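Local coordinates for protein bacteriocin (Pseudomonas syringae pv. tomato, PDB 4FZL) that probably kills related bacteria by degrading the peptidoglycan precursor lipid II, as a calcium-binding, colicin M-like bacteriocin with phosphatase activity, at residues V9-G14 with E65-I70; S39-K44 with N79-P84; G188-F193 with L232-S237; V148-D153 with I168-V173. One frame throughout, in Å; residues are numbered along the deposited sequence. Where two conformers were deposited one is given.

The four contacts fall into two pairs at opposite sides of the chain's centre. Interactions 1 and 2, with centres 12 Å apart, join helices 5-12, 37-54 and 59-70 and the loop after them; their segments alternate along the chain, and they touch through I70 and I80. Interactions 3 and 4, with centres 10 Å apart, follow later in the sequence, interaction 4 before interaction 3, and belong to one mixed sheet, where strands 167-178 and 184-197 are neighbours; 142-153 and 232-238 pair with their other sides. Between interactions 2 and 4 the nearest atoms are about 18 Å apart. The elongated protein thus has a helical part and a sheet part, and the bound calcium ion lies beside the sheet part.

Interaction 1: residues V9-G14 with E65-I70; sequences VLLLQG and EIATDI
With CG placed opposite its carbonyl carbon (chi1 -65°) and the next torsion extended (chi2 170°), L10 carries CD1 out to meet I70, whose own CG1 has the same placement (chi1 -70°). The two side chains cross at about a right angle, and their methyl ends meet at 3.7 Å between L10 CD1 and I70 CD1. One turn back on the second helix, A67 offers only its methyl group. That group takes two leucines at once: L10 CB lies 3.8 Å from A67 CB, and L11 CD2 approaches A67 CB equally closely. This is a helix-helix contact between 5-12 and 59-70 in the helical part of a colicin M-like bacteriocin, and the short alanine allows the backbones to draw near, with the CA atoms of L10 and A67 6.0 Å apart. L11 begins beside the interface, but its extended chain places both methyls, CD1 and CD2, 4.1 Å from T68 OG1. The hydroxyl is hydrogen-bonded to N64 O within its own helix; against L11 it makes only van der Waals contact. I70 also packs on T45 of helix 37-54, while Y63 OH reaches L10 O.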
loop_
_atom_site.group_PDB
_atom_site.type_symbol
_atom_site.label_atom_id
_atom_site.label_comp_id
_atom_site.label_asym_id
_atom_site.label_seq_id
_atom_site.Cartn_x
_atom_site.Cartn_y
_atom_site.Cartn_z
ATOM N N VAL A 9 -5.429 -8.752 -24.601
ATOM C CA VAL A 9 -4.503 -9.432 -23.712
ATOM C C VAL A 9 -4.833 -9.081 -22.247
ATOM O O VAL A 9 -4.918 -9.966 -21.386
ATOM C CB VAL A 9 -3.045 -9.104 -24.063
ATOM C CG1 VAL A 9 -2.019 -9.400 -22.876
ATOM C CG2 VAL A 9 -2.705 -9.815 -25.398
ATOM N N LEU A 10 -5.118 -7.821 -21.974
ATOM C CA LEU A 10 -5.498 -7.497 -20.593
ATOM C C LEU A 10 -6.687 -8.376 -20.142
ATOM O O LEU A 10 -6.671 -8.857 -19.012
ATOM C CB LEU A 10 -5.821 -6.013 -20.376
ATOM C CG LEU A 10 -4.724 -5.012 -20.543
ATOM C CD1 LEU A 10 -5.221 -3.508 -20.531
ATOM C CD2 LEU A 10 -3.653 -5.184 -19.394
ATOM N N LEU A 11 -7.745 -8.425 -20.944
ATOM C CA LEU A 11 -8.932 -9.165 -20.538
ATOM C C LEU A 11 -8.613 -10.631 -20.407
ATOM O O LEU A 11 -9.019 -11.205 -19.441
ATOM C CB LEU A 11 -10.087 -8.970 -21.507
ATOM C CG LEU A 11 -10.661 -7.540 -21.366
ATOM C CD1 LEU A 11 -11.744 -7.293 -22.437
ATOM C CD2 LEU A 11 -11.352 -7.417 -19.986
ATOM N N LEU A 12 -7.837 -11.196 -21.337
ATOM C CA LEU A 12 -7.391 -12.606 -21.232
ATOM C C LEU A 12 -6.594 -12.901 -19.941
ATOM O O LEU A 12 -6.746 -13.998 -19.358
ATOM C CB LEU A 12 -6.520 -13.029 -22.424
ATOM C CG LEU A 12 -7.268 -13.390 -23.708
ATOM C CD1 LEU A 12 -6.302 -13.561 -24.883
ATOM C CD2 LEU A 12 -8.111 -14.650 -23.598
ATOM N N GLN A 13 -5.801 -11.921 -19.493
ATOM C CA GLN A 13 -4.950 -12.085 -18.330
ATOM C C GLN A 13 -5.663 -11.711 -17.009
ATOM O O GLN A 13 -5.082 -11.801 -15.939
ATOM C CB GLN A 13 -3.793 -11.189 -18.469
ATOM C CG GLN A 13 -2.838 -11.392 -19.640
ATOM C CD GLN A 13 -1.643 -12.223 -19.280
ATOM O OE1 GLN A 13 -0.498 -11.690 -19.138
ATOM N NE2 GLN A 13 -1.888 -13.492 -19.033
ATOM N N GLY A 14 -6.945 -11.329 -17.063
ATOM C CA GLY A 14 -7.643 -10.946 -15.836
ATOM C C GLY A 14 -7.701 -12.011 -14.739
ATOM O O GLY A 14 -7.521 -11.653 -13.539
ATOM N N GLU A 65 -13.325 -3.301 -16.366
ATOM C CA GLU A 65 -13.854 -2.074 -16.947
ATOM C C GLU A 65 -12.795 -1.148 -17.506
ATOM O O GLU A 65 -13.047 -0.510 -18.550
ATOM C CB GLU A 65 -14.754 -1.333 -15.970
ATOM C CG GLU A 65 -16.052 -2.118 -15.758
ATOM C CD GLU A 65 -16.919 -2.195 -17.069
ATOM O OE1 GLU A 65 -17.192 -1.156 -17.704
ATOM O OE2 GLU A 65 -17.340 -3.288 -17.475
ATOM N N ILE A 66 -11.643 -1.033 -16.829
ATOM C CA ILE A 66 -10.538 -0.234 -17.360
ATOM C C ILE A 66 -10.001 -0.888 -18.656
ATOM O O ILE A 66 -9.763 -0.217 -19.674
ATOM C CB ILE A 66 -9.445 -0.207 -16.303
ATOM C CG1 ILE A 66 -9.889 0.643 -15.128
ATOM C CG2 ILE A 66 -8.203 0.426 -16.877
ATOM C CD1 ILE A 66 -9.156 0.312 -13.833
ATOM N N ALA A 67 -9.859 -2.209 -18.655
ATOM C CA ALA A 67 -9.348 -2.890 -19.874
ATOM C C ALA A 67 -10.325 -2.682 -21.012
ATOM O O ALA A 67 -9.919 -2.466 -22.155
ATOM C CB ALA A 67 -9.130 -4.366 -19.624
ATOM N N THR A 68 -11.608 -2.773 -20.703
ATOM C CA THR A 68 -12.637 -2.577 -21.697
ATOM C C THR A 68 -12.590 -1.154 -22.278
ATOM O O THR A 68 -12.725 -0.923 -23.515
ATOM C CB THR A 68 -14.036 -2.981 -21.165
ATOM O OG1 THR A 68 -14.000 -4.334 -20.750
ATOM C CG2 THR A 68 -15.125 -2.724 -22.218
ATOM N N ASP A 69 -12.361 -0.188 -21.410
ATOM C CA ASP A 69 -12.257 1.187 -21.879
ATOM C C ASP A 69 -11.036 1.431 -22.747
ATOM O O ASP A 69 -11.100 2.131 -23.793
ATOM C CB ASP A 69 -12.377 2.148 -20.712
ATOM C CG ASP A 69 -12.750 3.550 -21.187
ATOM O OD1 ASP A 69 -13.805 3.701 -21.873
ATOM O OD2 ASP A 69 -11.979 4.477 -20.900
ATOM N N ILE A 70 -9.907 0.827 -22.351
ATOM C CA ILE A 70 -8.686 0.902 -23.188
ATOM C C ILE A 70 -9.033 0.323 -24.591
ATOM O O ILE A 70 -8.575 0.818 -25.620
ATOM C CB ILE A 70 -7.508 0.157 -22.524
ATOM C CG1 ILE A 70 -7.008 0.912 -21.259
ATOM C CG2 ILE A 70 -6.292 0.026 -23.487
ATOM C CD1 ILE A 70 -6.035 0.100 -20.402
#

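Interaction 2: residues S39-K44 with N79-P84; sequences SKVALK and NIIKYP
This is a mixed contact in which a helix flank receives an irregular loop: residues 39-44 belong to helix 37-54, while residues 79-84 lie in the loop that connects helix 59-70 to helix 96-106, in the helical part of this colicin M-family protein. Its apolar half rests on I81, whose CG2 lies 3.8 Å from V41 CG1 and 3.9 Å from K44 CB, and so sits against successive turns of the helix. I81 CD1 passes further along, 3.8 Å from the backbone oxygen K44 O. I80 meets the other methyl of V41 at about a right angle, with CG1 4.2 Å from V41 CG2. Residues of helix 59-70 extend this apolar cluster, since V41, I80 and I81 all pack on I70.

The polar half depends on K44. Its chain is bent at chi3 (-81°), which swings the ammonium group back over the loop, while CD passes 4.1 Å from Y83 N. E78 O, outside the two segments, accepts one bond from the ammonium, and F106 makes a cation-pi contact with this lysine. The amide of Y83 is served by a water, 3.0 Å from Y83 N, which K44 NZ also reaches through a weak bond. Across the two segments, the direct polar link is K44 NZ to I81 O at 2.9 Å, with the donor nearly on the line of the carbonyl bond (C=O...N angle 168°).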
loop_
_atom_site.group_PDB
_atom_site.type_symbol
_atom_site.label_atom_id
_atom_site.label_comp_id
_atom_site.label_asym_id
_atom_site.label_seq_id
_atom_site.Cartn_x
_atom_site.Cartn_y
_atom_site.Cartn_z
ATOM N N SER A 39 3.477 -4.521 -20.799
ATOM C CA SER A 39 3.839 -4.428 -19.394
ATOM C C SER A 39 3.490 -3.093 -18.736
ATOM O O SER A 39 2.956 -3.031 -17.585
ATOM C CB SER A 39 5.337 -4.707 -19.174
ATOM O OG SER A 39 5.705 -5.981 -19.515
ATOM N N LYS A 40 3.746 -2.011 -19.462
ATOM C CA LYS A 40 3.515 -0.649 -18.923
ATOM C C LYS A 40 2.038 -0.415 -18.838
ATOM O O LYS A 40 1.532 0.137 -17.854
ATOM C CB LYS A 40 4.227 0.392 -19.762
ATOM C CG LYS A 40 5.760 0.381 -19.591
ATOM C CD LYS A 40 6.378 1.426 -20.492
ATOM C CE LYS A 40 7.869 1.242 -20.706
ATOM N NZ LYS A 40 8.397 2.033 -21.855
ATOM N N VAL A 41 1.337 -0.866 -19.868
ATOM C CA VAL A 41 -0.138 -0.679 -19.859
ATOM C C VAL A 41 -0.796 -1.564 -18.720
ATOM O O VAL A 41 -1.688 -1.079 -17.994
ATOM C CB VAL A 41 -0.804 -0.998 -21.219
ATOM C CG1 VAL A 41 -2.355 -1.002 -21.129
ATOM C CG2 VAL A 41 -0.322 0.021 -22.243
ATOM N N ALA A 42 -0.322 -2.807 -18.538
ATOM C CA ALA A 42 -0.752 -3.622 -17.403
ATOM C C ALA A 42 -0.506 -2.896 -16.074
ATOM O O ALA A 42 -1.398 -2.770 -15.242
ATOM C CB ALA A 42 -0.153 -5.058 -17.433
ATOM N N LEU A 43 0.709 -2.354 -15.887
ATOM C CA LEU A 43 1.057 -1.760 -14.618
ATOM C C LEU A 43 0.158 -0.544 -14.326
ATOM O O LEU A 43 -0.342 -0.355 -13.211
ATOM C CB LEU A 43 2.539 -1.378 -14.633
ATOM C CG LEU A 43 3.037 -0.780 -13.321
ATOM C CD1 LEU A 43 2.815 -1.674 -12.106
ATOM C CD2 LEU A 43 4.536 -0.475 -13.436
ATOM N N LYS A 44 -0.053 0.299 -15.352
ATOM C CA LYS A 44 -0.962 1.394 -15.203
ATOM C C LYS A 44 -2.431 1.019 -14.936
ATOM O O LYS A 44 -3.143 1.699 -14.203
ATOM C CB LYS A 44 -0.796 2.394 -16.371
ATOM C CG LYS A 44 0.486 3.209 -16.375
ATOM C CD LYS A 44 0.599 4.329 -17.415
ATOM C CE LYS A 44 0.988 3.792 -18.727
ATOM N NZ LYS A 44 1.090 4.950 -19.701
ATOM N N ASN A 79 0.546 5.069 -23.996
ATOM C CA ASN A 79 -0.307 6.133 -23.494
ATOM C C ASN A 79 -1.800 5.936 -23.722
ATOM O O ASN A 79 -2.568 6.843 -23.446
ATOM C CB ASN A 79 0.170 7.489 -24.058
ATOM C CG ASN A 79 1.548 7.776 -23.646
ATOM O OD1 ASN A 79 2.401 8.175 -24.440
ATOM N ND2 ASN A 79 1.814 7.501 -22.406
ATOM N N ILE A 80 -2.208 4.725 -24.095
ATOM C CA ILE A 80 -3.632 4.458 -24.206
ATOM C C ILE A 80 -4.342 4.376 -22.865
ATOM O O ILE A 80 -5.558 4.368 -22.810
ATOM C CB ILE A 80 -3.956 3.193 -25.038
ATOM C CG1 ILE A 80 -3.306 1.918 -24.449
ATOM C CG2 ILE A 80 -3.521 3.419 -26.493
ATOM C CD1 ILE A 80 -3.446 0.680 -25.307
ATOM N N ILE A 81 -3.555 4.334 -21.804
ATOM C CA ILE A 81 -4.022 4.607 -20.484
ATOM C C ILE A 81 -2.971 5.553 -19.910
ATOM O O ILE A 81 -1.743 5.306 -20.017
ATOM C CB ILE A 81 -4.205 3.386 -19.617
ATOM C CG1 ILE A 81 -4.584 3.758 -18.169
ATOM C CG2 ILE A 81 -2.912 2.502 -19.639
ATOM C CD1 ILE A 81 -5.072 2.590 -17.368
ATOM N N LYS A 82 -3.440 6.664 -19.326
ATOM C CA LYS A 82 -2.582 7.686 -18.678
ATOM C C LYS A 82 -2.647 7.569 -17.177
ATOM O O LYS A 82 -3.669 7.322 -16.641
ATOM C CB LYS A 82 -2.950 9.075 -19.174
ATOM C CG LYS A 82 -2.508 9.263 -20.636
ATOM C CD LYS A 82 -2.997 10.558 -21.251
ATOM C CE LYS A 82 -2.433 10.706 -22.663
ATOM N NZ LYS A 82 -3.295 11.533 -23.561
ATOM N N TYR A 83 -1.503 7.758 -16.536
ATOM C CA TYR A 83 -1.416 7.777 -15.087
ATOM C C TYR A 83 -1.941 9.139 -14.678
ATOM O O TYR A 83 -1.285 10.143 -14.921
ATOM C CB TYR A 83 0.015 7.500 -14.642
ATOM C CG TYR A 83 0.097 7.217 -13.148
ATOM C CD1 TYR A 83 -0.204 5.950 -12.674
ATOM C CD2 TYR A 83 0.398 8.197 -12.249
ATOM C CE1 TYR A 83 -0.156 5.651 -11.324
ATOM C CE2 TYR A 83 0.466 7.908 -10.868
ATOM C CZ TYR A 83 0.170 6.637 -10.434
ATOM O OH TYR A 83 0.152 6.351 -9.074
ATOM N N PRO A 84 -3.062 9.187 -13.963
ATOM C CA PRO A 84 -3.741 10.465 -13.736
ATOM C C PRO A 84 -3.001 11.435 -12.837
ATOM O O PRO A 84 -2.077 11.034 -12.073
ATOM C CB PRO A 84 -5.062 10.032 -13.107
ATOM C CG PRO A 84 -4.790 8.725 -12.441
ATOM C CD PRO A 84 -3.565 8.118 -13.086
HETATM O O HOH W 1 1.058 7.941 -18.173
#

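Interaction 3: residues G188-F193 with L232-S237; sequences GEIRAF and LPVTVS. With EDO (1,2-ethanediol), chain E.
I190 and V234 lie on the same face of the sheet and cross at about a right angle, with I190 CD1 3.9 Å from V234 CG1. Each presents the branch that stands opposite its carbonyl carbon: CG1 of I190 (chi1 -71°), which leads to CD1, and CG1 of V234 (chi1 -65°). The other valine methyl, CG2, turns instead to the backbone of G188, which has no side chain to intervene. L232 shares this face and lies beside I190, their CB atoms 4.4 Å apart. The surrounding partners are apolar as well: V123 touches I190, L172 touches V234, and I116 of helix 116-119 touches L232.

The backbone sets this arrangement. Strands 184-197 and 232-238 pair antiparallel in the mixed sheet, with G188-V234 and I190-L232 as hydrogen-bonded pairs on either side of the non-hydrogen-bonded pair E189-P233. Both hydrogen-bonded pairs are reciprocal; V234 N to G188 O is 2.9 Å and L232 N to I190 O 2.8 Å. The proline's lack of an N-H costs nothing here, because its pair is a non-hydrogen-bonded one, and P233 CA instead lies 3.4 Å from G188 O in a CA-H...O contact.

The face of E189 and P233 also carries a charged pair. E189 and R191 are two residues apart on the same strand, and in one of the two conformers of R191 its guanidinium forms a salt bridge with E189 OE1, which is doubtful as a constant feature. The other carboxylate oxygen, E189 OE2, has a weak bond with S231 OG.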
loop_
_atom_site.group_PDB
_atom_site.type_symbol
_atom_site.label_atom_id
_atom_site.label_comp_id
_atom_site.label_asym_id
_atom_site.label_seq_id
_atom_site.Cartn_x
_atom_site.Cartn_y
_atom_site.Cartn_z
ATOM N N GLY A 188 -7.748 5.171 23.532
ATOM C CA GLY A 188 -7.207 6.147 22.687
ATOM C C GLY A 188 -7.172 5.754 21.276
ATOM O O GLY A 188 -8.090 5.095 20.841
ATOM N N GLU A 189 -6.114 6.150 20.569
ATOM C CA GLU A 189 -6.047 5.976 19.106
ATOM C C GLU A 189 -4.598 5.692 18.688
ATOM O O GLU A 189 -3.651 6.144 19.341
ATOM C CB GLU A 189 -6.431 7.316 18.405
ATOM C CG GLU A 189 -7.867 7.774 18.527
ATOM C CD GLU A 189 -8.088 9.112 17.820
ATOM O OE1 GLU A 189 -7.165 9.953 17.821
ATOM O OE2 GLU A 189 -9.194 9.294 17.247
ATOM N N ILE A 190 -4.461 4.965 17.599
ATOM C CA ILE A 190 -3.234 4.796 16.853
ATOM C C ILE A 190 -3.319 5.727 15.630
ATOM O O ILE A 190 -4.337 5.694 14.907
ATOM C CB ILE A 190 -2.975 3.327 16.407
ATOM C CG1 ILE A 190 -2.622 2.446 17.587
ATOM C CG2 ILE A 190 -1.860 3.198 15.326
ATOM C CD1 ILE A 190 -2.806 0.982 17.345
ATOM N N ARG A 191 -2.252 6.498 15.399
ATOM C CA ARG A 191 -2.055 7.259 14.166
ATOM C C ARG A 191 -0.711 6.869 13.574
ATOM O O ARG A 191 0.054 6.127 14.203
ATOM C CB ARG A 191 -2.046 8.749 14.441
ATOM C CG ARG A 191 -3.368 9.225 15.022
ATOM C CD ARG A 191 -3.310 10.651 15.495
ATOM N NE ARG A 191 -4.469 10.921 16.317
ATOM C CZ ARG A 191 -4.691 12.061 16.943
ATOM N NH1 ARG A 191 -3.799 13.042 16.889
ATOM N NH2 ARG A 191 -5.796 12.193 17.654
ATOM N N ALA A 192 -0.436 7.386 12.372
ATOM C CA ALA A 192 0.786 6.962 11.630
ATOM C C ALA A 192 1.452 8.170 11.058
ATOM O O ALA A 192 0.778 9.070 10.594
ATOM C CB ALA A 192 0.392 5.997 10.523
ATOM N N PHE A 193 2.788 8.166 11.124
ATOM C CA PHE A 193 3.583 9.175 10.493
ATOM C C PHE A 193 3.755 8.910 8.993
ATOM O O PHE A 193 3.779 7.749 8.544
ATOM C CB PHE A 193 4.934 9.221 11.188
ATOM C CG PHE A 193 4.856 9.703 12.598
ATOM C CD1 PHE A 193 4.642 8.834 13.643
ATOM C CD2 PHE A 193 5.104 11.023 12.880
ATOM C CE1 PHE A 193 4.578 9.256 14.946
ATOM C CE2 PHE A 193 5.009 11.469 14.188
ATOM C CZ PHE A 193 4.746 10.589 15.216
ATOM N N LEU A 232 -7.035 4.986 14.338
ATOM C CA LEU A 232 -7.661 3.729 14.671
ATOM C C LEU A 232 -7.913 3.735 16.178
ATOM O O LEU A 232 -6.944 3.670 16.975
ATOM C CB LEU A 232 -6.770 2.578 14.363
ATOM C CG LEU A 232 -6.447 2.417 12.878
ATOM C CD1 LEU A 232 -5.375 1.312 12.705
ATOM C CD2 LEU A 232 -7.728 2.178 12.094
ATOM N N PRO A 233 -9.209 3.810 16.582
ATOM C CA PRO A 233 -9.432 3.795 18.002
ATOM C C PRO A 233 -9.108 2.463 18.558
ATOM O O PRO A 233 -9.399 1.445 17.901
ATOM C CB PRO A 233 -10.927 4.111 18.175
ATOM C CG PRO A 233 -11.515 4.092 16.833
ATOM C CD PRO A 233 -10.434 3.981 15.800
ATOM N N VAL A 234 -8.504 2.458 19.749
ATOM C CA VAL A 234 -8.117 1.244 20.463
ATOM C C VAL A 234 -8.278 1.334 21.970
ATOM O O VAL A 234 -8.148 2.427 22.548
ATOM C CB VAL A 234 -6.634 0.861 20.223
ATOM C CG1 VAL A 234 -6.439 0.504 18.725
ATOM C CG2 VAL A 234 -5.651 1.898 20.665
ATOM N N THR A 235 -8.427 0.166 22.596
ATOM C CA THR A 235 -8.506 0.020 24.039
ATOM C C THR A 235 -7.595 -1.129 24.495
ATOM O O THR A 235 -7.567 -2.191 23.847
ATOM C CB THR A 235 -9.959 -0.247 24.414
ATOM O OG1 THR A 235 -10.399 -1.420 23.728
ATOM C CG2 THR A 235 -10.812 0.919 23.960
ATOM N N VAL A 236 -6.886 -0.930 25.591
ATOM C CA VAL A 236 -5.961 -1.912 26.105
ATOM C C VAL A 236 -6.051 -1.836 27.612
ATOM O O VAL A 236 -6.125 -0.735 28.192
ATOM C CB VAL A 236 -4.494 -1.638 25.668
ATOM C CG1 VAL A 236 -3.626 -2.818 26.044
ATOM C CG2 VAL A 236 -4.389 -1.407 24.160
ATOM N N SER A 237 -6.058 -2.995 28.249
ATOM C CA SER A 237 -6.011 -3.033 29.701
ATOM C C SER A 237 -4.880 -3.922 30.229
ATOM O O SER A 237 -4.292 -4.712 29.487
ATOM C CB SER A 237 -7.350 -3.518 30.212
ATOM O OG SER A 237 -8.364 -2.639 29.756
HETATM C C1 EDO E . 0.764 11.017 13.814
HETATM O O1 EDO E . -0.133 11.915 14.488
HETATM C C2 EDO E . 1.552 11.713 12.774
HETATM O O2 EDO E . 0.742 12.263 11.754
#

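Interaction 4: residues V148-D153 with I168-V173; sequences VNFAYD and ITLRLV. With EDO (1,2-ethanediol), chain K; EDO (1,2-ethanediol), chain F; EDO (1,2-ethanediol), chain E.
Residues 148-153 and 168-173 run antiparallel, with short-segment axes 145° apart, and three hydrogen-bonded pairs, V148-L172, F150-L170 and Y152-I168, are each closed by two N-H...O bonds. The non-hydrogen-bonded pairs N149-R171 and A151-T169 come between them; N149 CA lies 3.1 Å from L170 O in a CA-H...O contact.

L170 is the centre of the apolar face. F150 CG stands between its backbone N and carbonyl carbon (chi1 61°), which brings the ring over the neighbouring strand: L170 CB lies over one face, 4.0 Å from the F150 ring centroid, in a CH-pi contact. L172 CB meets the same ring at its edge, 4.1 Å from F150 CE2. L170 CD1 touches both aromatic rings, making an off-centre CH-pi contact with Y152, 3.8 Å from Y152 CG. V131 of helix 129-135 packs on both F150 and L172, and the hydroxyl of Y152 bonds to D157.

The reverse face carries N149 and R171. They lie side by side and point the same way, their amide and guanidinium planes 68° apart, with N149 ND2 3.4 Å from R171 CB. R171 pairs with D147 through NE, and two ethanediol molecules, probably from the crystallisation liquor, accept from its NH1 and NH2.

At the I168 end lies the calcium ion, its nearest approach to that side chain about 4 Å, with L165, N167 and D195 forming its site. The CH-pi contacts make the apolar face of this antiparallel pair one of aromatic and leucine packing, while on the reverse face the D147 carboxylate probably offsets the charge of R171.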
loop_
_atom_site.group_PDB
_atom_site.type_symbol
_atom_site.label_atom_id
_atom_site.label_comp_id
_atom_site.label_asym_id
_atom_site.label_seq_id
_atom_site.Cartn_x
_atom_site.Cartn_y
_atom_site.Cartn_z
ATOM N N VAL A 148 2.979 8.438 22.809
ATOM C CA VAL A 148 4.291 7.970 22.475
ATOM C C VAL A 148 4.313 7.377 21.082
ATOM O O VAL A 148 3.275 7.005 20.529
ATOM C CB VAL A 148 4.749 6.929 23.501
ATOM C CG1 VAL A 148 4.778 7.558 24.891
ATOM C CG2 VAL A 148 3.823 5.715 23.456
ATOM N N ASN A 149 5.498 7.295 20.519
ATOM C CA ASN A 149 5.650 6.785 19.164
ATOM C C ASN A 149 6.543 5.546 19.175
ATOM O O ASN A 149 7.346 5.336 20.103
ATOM C CB ASN A 149 6.330 7.822 18.322
ATOM C CG ASN A 149 5.736 9.200 18.442
ATOM O OD1 ASN A 149 6.512 10.236 18.781
ATOM N ND2 ASN A 149 4.473 9.287 18.292
ATOM N N PHE A 150 6.292 4.677 18.212
ATOM C CA PHE A 150 7.034 3.411 18.094
ATOM C C PHE A 150 7.161 2.913 16.650
ATOM O O PHE A 150 6.224 3.105 15.853
ATOM C CB PHE A 150 6.458 2.312 19.008
ATOM C CG PHE A 150 5.035 1.961 18.713
ATOM C CD1 PHE A 150 4.674 0.844 17.965
ATOM C CD2 PHE A 150 4.043 2.767 19.215
ATOM C CE1 PHE A 150 3.324 0.555 17.750
ATOM C CE2 PHE A 150 2.705 2.492 18.989
ATOM C CZ PHE A 150 2.341 1.395 18.241
ATOM N N ALA A 151 8.293 2.267 16.351
ATOM C CA ALA A 151 8.475 1.637 15.058
ATOM C C ALA A 151 7.638 0.412 14.981
ATOM O O ALA A 151 7.475 -0.308 15.981
ATOM C CB ALA A 151 9.953 1.281 14.821
ATOM N N TYR A 152 7.163 0.118 13.779
ATOM C CA TYR A 152 6.327 -1.035 13.584
ATOM C C TYR A 152 6.596 -1.667 12.232
ATOM O O TYR A 152 6.522 -1.024 11.222
ATOM C CB TYR A 152 4.857 -0.639 13.654
ATOM C CG TYR A 152 3.880 -1.783 13.862
ATOM C CD1 TYR A 152 3.730 -2.388 15.119
ATOM C CD2 TYR A 152 3.119 -2.259 12.812
ATOM C CE1 TYR A 152 2.829 -3.420 15.298
ATOM C CE2 TYR A 152 2.214 -3.274 12.993
ATOM C CZ TYR A 152 2.104 -3.862 14.241
ATOM O OH TYR A 152 1.212 -4.858 14.467
ATOM N N ASP A 153 6.828 -2.977 12.259
ATOM C CA ASP A 153 7.044 -3.763 11.045
ATOM C C ASP A 153 5.662 -4.206 10.587
ATOM O O ASP A 153 4.999 -5.114 11.154
ATOM C CB ASP A 153 7.961 -4.931 11.355
ATOM C CG ASP A 153 8.297 -5.780 10.137
ATOM O OD1 ASP A 153 7.496 -5.839 9.182
ATOM O OD2 ASP A 153 9.400 -6.351 10.142
ATOM N N ILE A 168 7.135 1.403 9.589
ATOM C CA ILE A 168 6.589 2.728 9.719
ATOM C C ILE A 168 6.699 3.111 11.182
ATOM O O ILE A 168 7.097 2.319 12.020
ATOM C CB ILE A 168 5.129 2.739 9.240
ATOM C CG1 ILE A 168 4.181 1.840 10.018
ATOM C CG2 ILE A 168 5.000 2.462 7.753
ATOM C CD1 ILE A 168 2.724 1.933 9.645
ATOM N N THR A 169 6.310 4.315 11.479
ATOM C CA THR A 169 6.267 4.782 12.878
ATOM C C THR A 169 4.794 5.064 13.155
ATOM O O THR A 169 4.107 5.761 12.410
ATOM C CB THR A 169 7.151 5.970 13.075
ATOM O OG1 THR A 169 8.520 5.752 12.622
ATOM C CG2 THR A 169 7.142 6.485 14.563
ATOM N N LEU A 170 4.377 4.525 14.275
ATOM C CA LEU A 170 3.048 4.726 14.807
ATOM C C LEU A 170 3.073 5.596 16.040
ATOM O O LEU A 170 4.122 5.739 16.734
ATOM C CB LEU A 170 2.396 3.398 15.148
ATOM C CG LEU A 170 2.198 2.464 13.950
ATOM C CD1 LEU A 170 1.542 1.136 14.355
ATOM C CD2 LEU A 170 1.320 3.115 12.904
ATOM N N ARG A 171 1.928 6.246 16.267
ATOM C CA ARG A 171 1.712 7.025 17.466
ATOM C C ARG A 171 0.528 6.492 18.245
ATOM O O ARG A 171 -0.512 6.258 17.661
ATOM C CB ARG A 171 1.419 8.479 17.099
ATOM C CG ARG A 171 1.071 9.404 18.245
ATOM C CD ARG A 171 0.838 10.766 17.676
ATOM N NE ARG A 171 0.469 11.733 18.680
ATOM C CZ ARG A 171 -0.105 12.900 18.395
ATOM N NH1 ARG A 171 -0.515 13.159 17.148
ATOM N NH2 ARG A 171 -0.401 13.751 19.383
ATOM N N LEU A 172 0.699 6.255 19.546
ATOM C CA LEU A 172 -0.360 5.825 20.441
ATOM C C LEU A 172 -0.654 6.991 21.349
ATOM O O LEU A 172 0.237 7.442 22.107
ATOM C CB LEU A 172 0.073 4.606 21.276
ATOM C CG LEU A 172 -1.013 3.993 22.170
ATOM C CD1 LEU A 172 -2.244 3.419 21.435
ATOM C CD2 LEU A 172 -0.328 2.939 23.081
ATOM N N VAL A 173 -1.899 7.478 21.312
ATOM C CA VAL A 173 -2.229 8.690 22.035
ATOM C C VAL A 173 -3.609 8.492 22.691
ATOM O O VAL A 173 -4.583 8.041 22.046
ATOM C CB VAL A 173 -2.190 9.947 21.103
ATOM C CG1 VAL A 173 -3.004 9.746 19.821
ATOM C CG2 VAL A 173 -2.686 11.157 21.859
HETATM C C1 EDO K . 5.723 -5.466 16.234
HETATM O O1 EDO K . 6.347 -4.647 17.223
HETATM C C2 EDO K . 6.136 -4.942 14.843
HETATM O O2 EDO K . 7.358 -4.294 14.800
HETATM C C1 EDO F . -1.604 16.269 16.387
HETATM O O1 EDO F . -1.603 17.408 15.431
HETATM C C2 EDO F . -1.099 16.838 17.687
HETATM O O2 EDO F . -1.690 16.429 18.927
HETATM C C1 EDO E . 0.764 11.017 13.814
HETATM O O1 EDO E . -0.133 11.915 14.488
HETATM C C2 EDO E . 1.552 11.713 12.774
HETATM O O2 EDO E . 0.742 12.263 11.754
#